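Putative hemin storage protein (Bordetella bronchiseptica, PDB 6AU1) cleaves deacetylated poly-beta-1,6-N-acetylglucosamine and can thereby disrupt bacterial biofilms, the chain here being its glycoside hydrolase domain. Local coordinates at residues I9-L14 with Y91-V96; D13-Y18 with E60-N65; L165-D170 with A190-P195. One frame throughout, in Å; residues are numbered along the deposited sequence.

Overall arrangement
All three contacts belong to one TIM-barrel domain, the glycoside hydrolase part of the protein. Contact 1 lies inside the barrel, joining strands 8-12 and 89-94 across the strand 43-47 that separates them. Contact 2 continues from the same first strand: it shares D13 and L14, its centre is about 10 Å from that of contact 1, and the two touch where L94 CD1 meets F63 CE1 at 3.8 Å, both residues also packing on helix 135-151. Contact 3 comes later in the chain, in the excursion after strand 156-159, its centre about 31 Å from that of contact 1 and about 36 Å from that of contact 2. It ties peripheral elements together at the surface.

Contact 1 of 3, residues I9-L14 with Y91-V96; sequences IVQVDL and YAWLPV
Q11 lies over one face of the W93 indole, its CG and the start of its amide covering the six-membered ring. This is the inside of a TIM barrel: strands 8-12 and 89-94 are parallel, but strand 43-47 runs between them, so they meet here through side chains and not through backbone bonds. Q11 CG sits 4.2 Å from the centroid of the W93 six-membered ring and 27° off its normal, a CH-pi contact. Its CG is placed opposite the backbone N (chi1 -174°) and the chain then stays extended, which carries the amide into the barrel interior. The two side chains cross at roughly a right angle, and the amide is tilted 55° to the indole rather than stacked flat on it.

Two oxygens of the 9-14 segment lie at the edge of the W93 ring. D13 OD1 comes within 3.8 Å of W93 CZ3 and is also hydrogen-bonded to Y335 OH. Y335 and F49 both pack edge-to-face with the indole, and L158 touches both Q11 and W93 from strand 156-159. The tryptophan is thus buried among inward-facing residues near the C-terminal ends of the strands, the end where TIM-barrel glycosidases carry their active sites. V12 turns its side chain away to V44, but its carbonyl O lies in the indole plane, 3.9 Å from W93 CZ3.

Contact 2 of 3, residues D13-Y18 with E60-N65; sequences DLDYIY and EVYFPN. With SO4 (sulfate ion), chain C.
Similar first torsions bring Y62 and D15 together: chi1 is -72° in Y62 and -66° in D15, and each sets CG beside its own backbone N, opposite the carbonyl carbon. The phenol of Y62 can then reach across to the D15 carboxylate, which stands on the short, weakly bonded helix 14-17. In TIM-barrel terms, the turn that follows the first strand is joined here to the long loop leading from strand 43-47 to helix 75-86.

Y62 OH donates to D15 OD1 at 2.6 Å, a short bond that uses the lone pair of OD1 pointing away from the other oxygen. OD1 lies in the plane of the Y62 ring, at its edge, whereas the carboxylate itself is turned 58° from that plane. The remaining oxygen, D15 OD2, takes hydrogen bonds from D51 N and Q47 NE2, so both ends of the carboxylate are held and its rotation is fixed. R71 NH1 completes the cluster by bonding to Y62 OH.

One face of the phenol is covered by L14, whose side chain runs antiparallel to that of Y62. L14 CB is 3.5 Å from Y62 CE2 and makes a CH-pi contact over the ring, while L14 CD2 extends back to Y62 CG at 3.6 Å. Y18 CB packs against the Y62 ring, 4.3 Å from Y62 CE1, and the Y18 ring continues outward to a sulfate, probably from the crystallisation liquor, that R71 NH2 also binds. Near the plane of the Y18 ring, Y18 OH donates to sulfate O4 at 2.6 Å.

Contact 3 of 3, residues L165-D170 with A190-P195; sequences LDDTED and AIRADP
R192 NH1 donates to the backbone carbonyl D167 O at 2.9 Å, but the bond is bent, with an N-H...O angle of 133°, and the nitrogen sits well above the carbonyl plane. Beside it, D167 OD2 forms a salt bridge with R192 NH2 at 3.4 Å. Here the carboxylate lies over a face of the guanidinium, the two planes only 10° apart, and no N-H points at the oxygen, so charge alone does the work.

The arginine side chain, folded at its second torsion (chi2 -76°) and again at its third, thereby bridges from helix 188-193 to a type I beta turn, D166 to E169. That turn is braced from within. D166 OD1 accepts from T168 N at 2.8 Å, closing an Asx turn, and from T168 OG1 at 2.7 Å, while T168 OG1 is also bonded to S114 OG. Further out, T168 CG2 comes to the guanidinium edge, 4.1 Å from R192 NH1. W201 touches R192, and W248 touches D167.

With R192 exposed, one bent hydrogen bond and a stacked ion pair probably make a modest, electrostatic link between surface elements, and water and salt could compete with it.

Contact 1 of 3, residues I9-L14 with Y91-V96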
loop_
_atom_site.group_PDB
_atom_site.type_symbol
_atom_site.label_atom_id
_atom_site.label_comp_id
_atom_site.label_asym_id
_atom_site.label_seq_id
_atom_site.Cartn_x
_atom_site.Cartn_y
_atom_site.Cartn_z
ATOM N N ILE A 9 -6.960 -11.458 4.328
ATOM C CA ILE A 9 -7.425 -10.094 4.129
ATOM C C ILE A 9 -8.040 -9.860 2.765
ATOM O O ILE A 9 -7.788 -10.588 1.809
ATOM C CB ILE A 9 -6.283 -9.074 4.372
ATOM C CG1 ILE A 9 -5.189 -9.186 3.303
ATOM C CG2 ILE A 9 -5.677 -9.273 5.778
ATOM C CD1 ILE A 9 -5.399 -8.271 2.080
ATOM N N VAL A 10 -8.873 -8.829 2.700
ATOM C CA VAL A 10 -9.493 -8.409 1.455
ATOM C C VAL A 10 -9.226 -6.927 1.311
ATOM O O VAL A 10 -9.515 -6.156 2.223
ATOM C CB VAL A 10 -11.026 -8.670 1.442
ATOM C CG1 VAL A 10 -11.638 -8.187 0.114
ATOM C CG2 VAL A 10 -11.340 -10.148 1.676
ATOM N N GLN A 11 -8.650 -6.519 0.186
ATOM C CA GLN A 11 -8.416 -5.095 -0.049
ATOM C C GLN A 11 -9.523 -4.552 -0.952
ATOM O O GLN A 11 -9.856 -5.149 -1.973
ATOM C CB GLN A 11 -7.035 -4.865 -0.655
ATOM C CG GLN A 11 -6.650 -3.387 -0.799
ATOM C CD GLN A 11 -5.164 -3.212 -1.039
ATOM O OE1 GLN A 11 -4.345 -3.853 -0.389
ATOM N NE2 GLN A 11 -4.809 -2.343 -1.967
ATOM N N VAL A 12 -10.090 -3.417 -0.559
ATOM C CA VAL A 12 -11.323 -2.918 -1.165
ATOM C C VAL A 12 -11.197 -1.479 -1.646
ATOM O O VAL A 12 -10.722 -0.610 -0.905
ATOM C CB VAL A 12 -12.484 -3.003 -0.151
ATOM C CG1 VAL A 12 -13.729 -2.293 -0.670
ATOM C CG2 VAL A 12 -12.786 -4.473 0.189
ATOM N N ASP A 13 -11.638 -1.231 -2.883
ATOM C CA ASP A 13 -11.634 0.109 -3.458
ATOM C C ASP A 13 -12.903 0.862 -3.110
ATOM O O ASP A 13 -13.992 0.408 -3.447
ATOM C CB ASP A 13 -11.509 0.046 -4.986
ATOM C CG ASP A 13 -10.259 -0.645 -5.433
ATOM O OD1 ASP A 13 -9.177 -0.020 -5.326
ATOM O OD2 ASP A 13 -10.352 -1.805 -5.902
ATOM N N LEU A 14 -12.771 2.005 -2.441
ATOM C CA LEU A 14 -13.918 2.907 -2.305
ATOM C C LEU A 14 -14.300 3.476 -3.672
ATOM O O LEU A 14 -15.427 3.946 -3.860
ATOM C CB LEU A 14 -13.622 4.044 -1.334
ATOM C CG LEU A 14 -14.411 3.978 -0.023
ATOM C CD1 LEU A 14 -14.224 2.637 0.598
ATOM C CD2 LEU A 14 -14.015 5.069 0.955
ATOM N N TYR A 91 -8.484 -1.626 8.121
ATOM C CA TYR A 91 -7.271 -0.820 8.020
ATOM C C TYR A 91 -7.525 0.326 7.060
ATOM O O TYR A 91 -8.128 0.116 6.007
ATOM C CB TYR A 91 -6.078 -1.624 7.482
ATOM C CG TYR A 91 -5.468 -2.677 8.380
ATOM C CD1 TYR A 91 -6.254 -3.557 9.104
ATOM C CD2 TYR A 91 -4.085 -2.827 8.445
ATOM C CE1 TYR A 91 -5.677 -4.549 9.901
ATOM C CE2 TYR A 91 -3.503 -3.810 9.230
ATOM C CZ TYR A 91 -4.304 -4.666 9.956
ATOM O OH TYR A 91 -3.735 -5.647 10.740
ATOM N N ALA A 92 -7.057 1.520 7.401
ATOM C CA ALA A 92 -7.107 2.630 6.461
ATOM C C ALA A 92 -5.936 2.513 5.501
ATOM O O ALA A 92 -4.788 2.495 5.925
ATOM C CB ALA A 92 -7.072 3.971 7.194
ATOM N N TRP A 93 -6.244 2.414 4.211
ATOM C CA TRP A 93 -5.235 2.311 3.161
ATOM C C TRP A 93 -5.048 3.711 2.560
ATOM O O TRP A 93 -5.983 4.276 1.985
ATOM C CB TRP A 93 -5.694 1.268 2.130
ATOM C CG TRP A 93 -4.988 1.235 0.820
ATOM C CD1 TRP A 93 -3.674 1.544 0.565
ATOM C CD2 TRP A 93 -5.569 0.872 -0.433
ATOM N NE1 TRP A 93 -3.411 1.384 -0.777
ATOM C CE2 TRP A 93 -4.558 0.980 -1.411
ATOM C CE3 TRP A 93 -6.853 0.462 -0.826
ATOM C CZ2 TRP A 93 -4.788 0.702 -2.763
ATOM C CZ3 TRP A 93 -7.083 0.193 -2.178
ATOM C CH2 TRP A 93 -6.047 0.306 -3.124
ATOM N N LEU A 94 -3.859 4.290 2.734
ATOM C CA LEU A 94 -3.615 5.676 2.330
ATOM C C LEU A 94 -2.231 5.780 1.690
ATOM O O LEU A 94 -1.342 5.029 2.057
ATOM C CB LEU A 94 -3.718 6.597 3.558
ATOM C CG LEU A 94 -4.050 8.084 3.444
ATOM C CD1 LEU A 94 -5.374 8.308 2.703
ATOM C CD2 LEU A 94 -4.067 8.726 4.835
ATOM N N PRO A 95 -2.052 6.716 0.752
ATOM C CA PRO A 95 -0.707 6.953 0.210
ATOM C C PRO A 95 0.242 7.445 1.286
ATOM O O PRO A 95 -0.178 8.032 2.278
ATOM C CB PRO A 95 -0.931 8.051 -0.838
ATOM C CG PRO A 95 -2.400 7.985 -1.172
ATOM C CD PRO A 95 -3.052 7.604 0.138
ATOM N N VAL A 96 1.527 7.209 1.077
ATOM C CA VAL A 96 2.546 7.753 1.946
ATOM C C VAL A 96 2.971 9.137 1.445
ATOM O O VAL A 96 3.238 10.044 2.241
ATOM C CB VAL A 96 3.763 6.814 2.008
ATOM C CG1 VAL A 96 4.832 7.378 2.961
ATOM C CG2 VAL A 96 3.327 5.401 2.453
#

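Contact 2 of 3, residues D13-Y18 with E60-N65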
loop_
_atom_site.group_PDB
_atom_site.type_symbol
_atom_site.label_atom_id
_atom_site.label_comp_id
_atom_site.label_asym_id
_atom_site.label_seq_id
_atom_site.Cartn_x
_atom_site.Cartn_y
_atom_site.Cartn_z
ATOM N N ASP A 13 -11.638 -1.231 -2.883
ATOM C CA ASP A 13 -11.634 0.109 -3.458
ATOM C C ASP A 13 -12.903 0.862 -3.110
ATOM O O ASP A 13 -13.992 0.408 -3.447
ATOM C CB ASP A 13 -11.509 0.046 -4.986
ATOM C CG ASP A 13 -10.259 -0.645 -5.433
ATOM O OD1 ASP A 13 -9.177 -0.020 -5.326
ATOM O OD2 ASP A 13 -10.352 -1.805 -5.902
ATOM N N LEU A 14 -12.771 2.005 -2.441
ATOM C CA LEU A 14 -13.918 2.907 -2.305
ATOM C C LEU A 14 -14.300 3.476 -3.672
ATOM O O LEU A 14 -15.427 3.946 -3.860
ATOM C CB LEU A 14 -13.622 4.044 -1.334
ATOM C CG LEU A 14 -14.411 3.978 -0.023
ATOM C CD1 LEU A 14 -14.224 2.637 0.598
ATOM C CD2 LEU A 14 -14.015 5.069 0.955
ATOM N N ASP A 15 -13.358 3.467 -4.619
ATOM C CA ASP A 15 -13.672 3.875 -5.988
ATOM C C ASP A 15 -14.754 2.970 -6.599
ATOM O O ASP A 15 -15.457 3.381 -7.513
ATOM C CB ASP A 15 -12.419 3.858 -6.883
ATOM C CG ASP A 15 -11.390 4.905 -6.482
ATOM O OD1 ASP A 15 -11.777 5.945 -5.904
ATOM O OD2 ASP A 15 -10.190 4.692 -6.764
ATOM N N TYR A 16 -14.882 1.744 -6.090
ATOM C CA TYR A 16 -15.915 0.823 -6.573
ATOM C C TYR A 16 -17.265 1.082 -5.900
ATOM O O TYR A 16 -18.316 0.741 -6.449
ATOM C CB TYR A 16 -15.532 -0.642 -6.319
ATOM C CG TYR A 16 -14.508 -1.292 -7.238
ATOM C CD1 TYR A 16 -13.718 -0.552 -8.116
ATOM C CD2 TYR A 16 -14.327 -2.680 -7.207
ATOM C CE1 TYR A 16 -12.777 -1.177 -8.931
ATOM C CE2 TYR A 16 -13.390 -3.310 -8.028
ATOM C CZ TYR A 16 -12.621 -2.558 -8.879
ATOM O OH TYR A 16 -11.698 -3.200 -9.683
ATOM N N ILE A 17 -17.225 1.648 -4.699
ATOM C CA ILE A 17 -18.444 1.945 -3.936
ATOM C C ILE A 17 -19.062 3.265 -4.384
ATOM O O ILE A 17 -20.290 3.373 -4.551
ATOM C CB ILE A 17 -18.155 2.021 -2.421
ATOM C CG1 ILE A 17 -17.533 0.706 -1.930
ATOM C CG2 ILE A 17 -19.426 2.415 -1.632
ATOM C CD1 ILE A 17 -17.083 0.735 -0.481
ATOM N N TYR A 18 -18.209 4.275 -4.549
ATOM C CA TYR A 18 -18.661 5.628 -4.895
ATOM C C TYR A 18 -19.619 5.657 -6.081
ATOM O O TYR A 18 -19.394 4.975 -7.081
ATOM C CB TYR A 18 -17.457 6.538 -5.217
ATOM C CG TYR A 18 -17.922 7.891 -5.717
ATOM C CD1 TYR A 18 -18.410 8.837 -4.833
ATOM C CD2 TYR A 18 -17.928 8.195 -7.075
ATOM C CE1 TYR A 18 -18.873 10.068 -5.277
ATOM C CE2 TYR A 18 -18.390 9.428 -7.531
ATOM C CZ TYR A 18 -18.859 10.357 -6.625
ATOM O OH TYR A 18 -19.325 11.585 -7.058
ATOM N N GLU A 60 -8.083 13.924 -4.596
ATOM C CA GLU A 60 -9.242 13.882 -3.698
ATOM C C GLU A 60 -9.173 12.668 -2.788
ATOM O O GLU A 60 -8.585 11.645 -3.157
ATOM C CB GLU A 60 -10.547 13.846 -4.492
ATOM C CG GLU A 60 -10.760 15.043 -5.407
ATOM C CD GLU A 60 -12.111 15.007 -6.092
ATOM O OE1 GLU A 60 -12.585 13.902 -6.426
ATOM O OE2 GLU A 60 -12.695 16.085 -6.303
ATOM N N VAL A 61 -9.770 12.776 -1.599
ATOM C CA VAL A 61 -9.837 11.628 -0.696
ATOM C C VAL A 61 -11.273 11.422 -0.220
ATOM O O VAL A 61 -12.182 12.136 -0.640
ATOM C CB VAL A 61 -8.897 11.783 0.518
ATOM C CG1 VAL A 61 -7.430 11.699 0.087
ATOM C CG2 VAL A 61 -9.170 13.108 1.239
ATOM N N TYR A 62 -11.472 10.423 0.637
ATOM C CA TYR A 62 -12.834 10.065 1.053
ATOM C C TYR A 62 -13.101 10.384 2.524
ATOM O O TYR A 62 -13.895 9.721 3.190
ATOM C CB TYR A 62 -13.083 8.579 0.777
ATOM C CG TYR A 62 -13.230 8.221 -0.703
ATOM C CD1 TYR A 62 -14.322 8.675 -1.438
ATOM C CD2 TYR A 62 -12.291 7.414 -1.350
ATOM C CE1 TYR A 62 -14.469 8.352 -2.783
ATOM C CE2 TYR A 62 -12.438 7.069 -2.693
ATOM C CZ TYR A 62 -13.528 7.541 -3.397
ATOM O OH TYR A 62 -13.687 7.208 -4.725
ATOM N N PHE A 63 -12.436 11.415 3.032
ATOM C CA PHE A 63 -12.636 11.851 4.419
ATOM C C PHE A 63 -12.332 13.348 4.498
ATOM O O PHE A 63 -11.522 13.859 3.721
ATOM C CB PHE A 63 -11.741 11.051 5.387
ATOM C CG PHE A 63 -10.265 11.165 5.084
ATOM C CD1 PHE A 63 -9.673 10.318 4.158
ATOM C CD2 PHE A 63 -9.481 12.125 5.714
ATOM C CE1 PHE A 63 -8.314 10.424 3.844
ATOM C CE2 PHE A 63 -8.112 12.238 5.411
ATOM C CZ PHE A 63 -7.534 11.375 4.481
ATOM N N PRO A 64 -12.977 14.059 5.431
ATOM C CA PRO A 64 -12.781 15.509 5.538
ATOM C C PRO A 64 -11.387 15.818 6.082
ATOM O O PRO A 64 -10.917 15.167 7.009
ATOM C CB PRO A 64 -13.887 15.951 6.505
ATOM C CG PRO A 64 -14.219 14.724 7.297
ATOM C CD PRO A 64 -13.975 13.545 6.391
ATOM N N ASN A 65 -10.727 16.805 5.492
ATOM C CA ASN A 65 -9.367 17.132 5.891
ATOM C C ASN A 65 -9.016 18.542 5.433
ATOM O O ASN A 65 -9.757 19.151 4.656
ATOM C CB ASN A 65 -8.387 16.124 5.300
ATOM C CG ASN A 65 -8.223 16.307 3.818
ATOM O OD1 ASN A 65 -7.278 16.950 3.376
ATOM N ND2 ASN A 65 -9.174 15.796 3.043
HETATM S S SO4 C . -17.108 12.495 -9.651
HETATM O O1 SO4 C . -16.414 12.659 -8.374
HETATM O O2 SO4 C . -16.475 11.428 -10.423
HETATM O O3 SO4 C . -17.022 13.753 -10.405
HETATM O O4 SO4 C . -18.508 12.152 -9.425
#

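Contact 3 of 3, residues L165-D170 with A190-P195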
loop_
_atom_site.group_PDB
_atom_site.type_symbol
_atom_site.label_atom_id
_atom_site.label_comp_id
_atom_site.label_asym_id
_atom_site.label_seq_id
_atom_site.Cartn_x
_atom_site.Cartn_y
_atom_site.Cartn_z
ATOM N N LEU A 165 11.281 4.916 -4.133
ATOM C CA LEU A 165 12.264 5.854 -4.676
ATOM C C LEU A 165 13.221 5.061 -5.552
ATOM O O LEU A 165 13.650 3.976 -5.153
ATOM C CB LEU A 165 13.041 6.553 -3.557
ATOM C CG LEU A 165 12.276 7.497 -2.630
ATOM C CD1 LEU A 165 13.140 7.878 -1.437
ATOM C CD2 LEU A 165 11.834 8.755 -3.397
ATOM N N ASP A 166 13.562 5.555 -6.742
ATOM C CA ASP A 166 14.520 4.785 -7.534
ATOM C C ASP A 166 15.943 5.304 -7.326
ATOM O O ASP A 166 16.175 6.124 -6.443
ATOM C CB ASP A 166 14.131 4.750 -9.020
ATOM C CG ASP A 166 14.231 6.102 -9.716
ATOM O OD1 ASP A 166 15.067 6.941 -9.345
ATOM O OD2 ASP A 166 13.469 6.305 -10.684
ATOM N N ASP A 167 16.894 4.798 -8.109
ATOM C CA ASP A 167 18.299 5.085 -7.827
ATOM C C ASP A 167 18.753 6.414 -8.443
ATOM O O ASP A 167 19.944 6.709 -8.469
ATOM C CB ASP A 167 19.189 3.924 -8.300
ATOM C CG ASP A 167 18.969 3.557 -9.759
ATOM O OD1 ASP A 167 18.084 4.145 -10.415
ATOM O OD2 ASP A 167 19.683 2.651 -10.244
ATOM N N THR A 168 17.795 7.220 -8.904
ATOM C CA THR A 168 18.065 8.592 -9.353
ATOM C C THR A 168 17.335 9.616 -8.484
ATOM O O THR A 168 17.347 10.822 -8.778
ATOM C CB THR A 168 17.642 8.812 -10.830
ATOM O OG1 THR A 168 16.210 8.760 -10.930
ATOM C CG2 THR A 168 18.263 7.749 -11.728
ATOM N N GLU A 169 16.690 9.125 -7.420
ATOM C CA GLU A 169 15.827 9.935 -6.559
ATOM C C GLU A 169 16.238 9.778 -5.096
ATOM O O GLU A 169 16.914 8.809 -4.762
ATOM C CB GLU A 169 14.364 9.492 -6.715
ATOM C CG GLU A 169 13.797 9.656 -8.120
ATOM C CD GLU A 169 12.451 8.955 -8.284
ATOM O OE1 GLU A 169 11.653 9.404 -9.133
ATOM O OE2 GLU A 169 12.188 7.966 -7.565
ATOM N N ASP A 170 15.855 10.684 -4.199
ATOM C CA ASP A 170 15.257 11.992 -4.440
ATOM C C ASP A 170 16.409 12.983 -4.667
ATOM O O ASP A 170 17.328 13.047 -3.852
ATOM C CB ASP A 170 14.397 12.353 -3.214
ATOM C CG ASP A 170 13.642 13.650 -3.359
ATOM O OD1 ASP A 170 13.941 14.456 -4.261
ATOM O OD2 ASP A 170 12.734 13.854 -2.527
ATOM N N ALA A 190 28.003 11.368 -7.716
ATOM C CA ALA A 190 29.145 10.927 -6.918
ATOM C C ALA A 190 28.794 9.707 -6.059
ATOM O O ALA A 190 29.597 8.782 -5.903
ATOM C CB ALA A 190 29.650 12.071 -6.045
ATOM N N ILE A 191 27.592 9.710 -5.497
ATOM C CA ILE A 191 27.125 8.574 -4.722
ATOM C C ILE A 191 27.043 7.321 -5.597
ATOM O O ILE A 191 27.560 6.268 -5.233
ATOM C CB ILE A 191 25.747 8.862 -4.096
ATOM C CG1 ILE A 191 25.877 9.943 -3.018
ATOM C CG2 ILE A 191 25.152 7.590 -3.540
ATOM C CD1 ILE A 191 24.532 10.453 -2.497
ATOM N N ARG A 192 26.400 7.445 -6.755
ATOM C CA ARG A 192 26.161 6.287 -7.618
ATOM C C ARG A 192 27.452 5.687 -8.177
ATOM O O ARG A 192 27.505 4.494 -8.457
ATOM C CB ARG A 192 25.238 6.661 -8.781
ATOM C CG ARG A 192 23.770 6.900 -8.376
ATOM C CD ARG A 192 23.027 5.588 -8.121
ATOM N NE ARG A 192 23.171 4.647 -9.231
ATOM C CZ ARG A 192 22.520 4.736 -10.388
ATOM N NH1 ARG A 192 21.664 5.729 -10.610
ATOM N NH2 ARG A 192 22.731 3.828 -11.332
ATOM N N ALA A 193 28.482 6.515 -8.328
ATOM C CA ALA A 193 29.747 6.071 -8.916
ATOM C C ALA A 193 30.553 5.157 -7.990
ATOM O O ALA A 193 31.410 4.394 -8.445
ATOM C CB ALA A 193 30.592 7.283 -9.310
ATOM N N ASP A 194 30.292 5.252 -6.691
ATOM C CA ASP A 194 31.034 4.493 -5.687
ATOM C C ASP A 194 30.125 3.429 -5.068
ATOM O O ASP A 194 29.185 3.755 -4.346
ATOM C CB ASP A 194 31.584 5.451 -4.621
ATOM C CG ASP A 194 32.423 4.759 -3.553
ATOM O OD1 ASP A 194 32.095 3.634 -3.114
ATOM O OD2 ASP A 194 33.418 5.371 -3.124
ATOM N N PRO A 195 30.406 2.148 -5.349
ATOM C CA PRO A 195 29.528 1.050 -4.923
ATOM C C PRO A 195 29.260 1.052 -3.422
ATOM O O PRO A 195 28.159 0.689 -3.008
ATOM C CB PRO A 195 30.309 -0.205 -5.328
ATOM C CG PRO A 195 31.245 0.245 -6.381
ATOM C CD PRO A 195 31.600 1.657 -6.054
#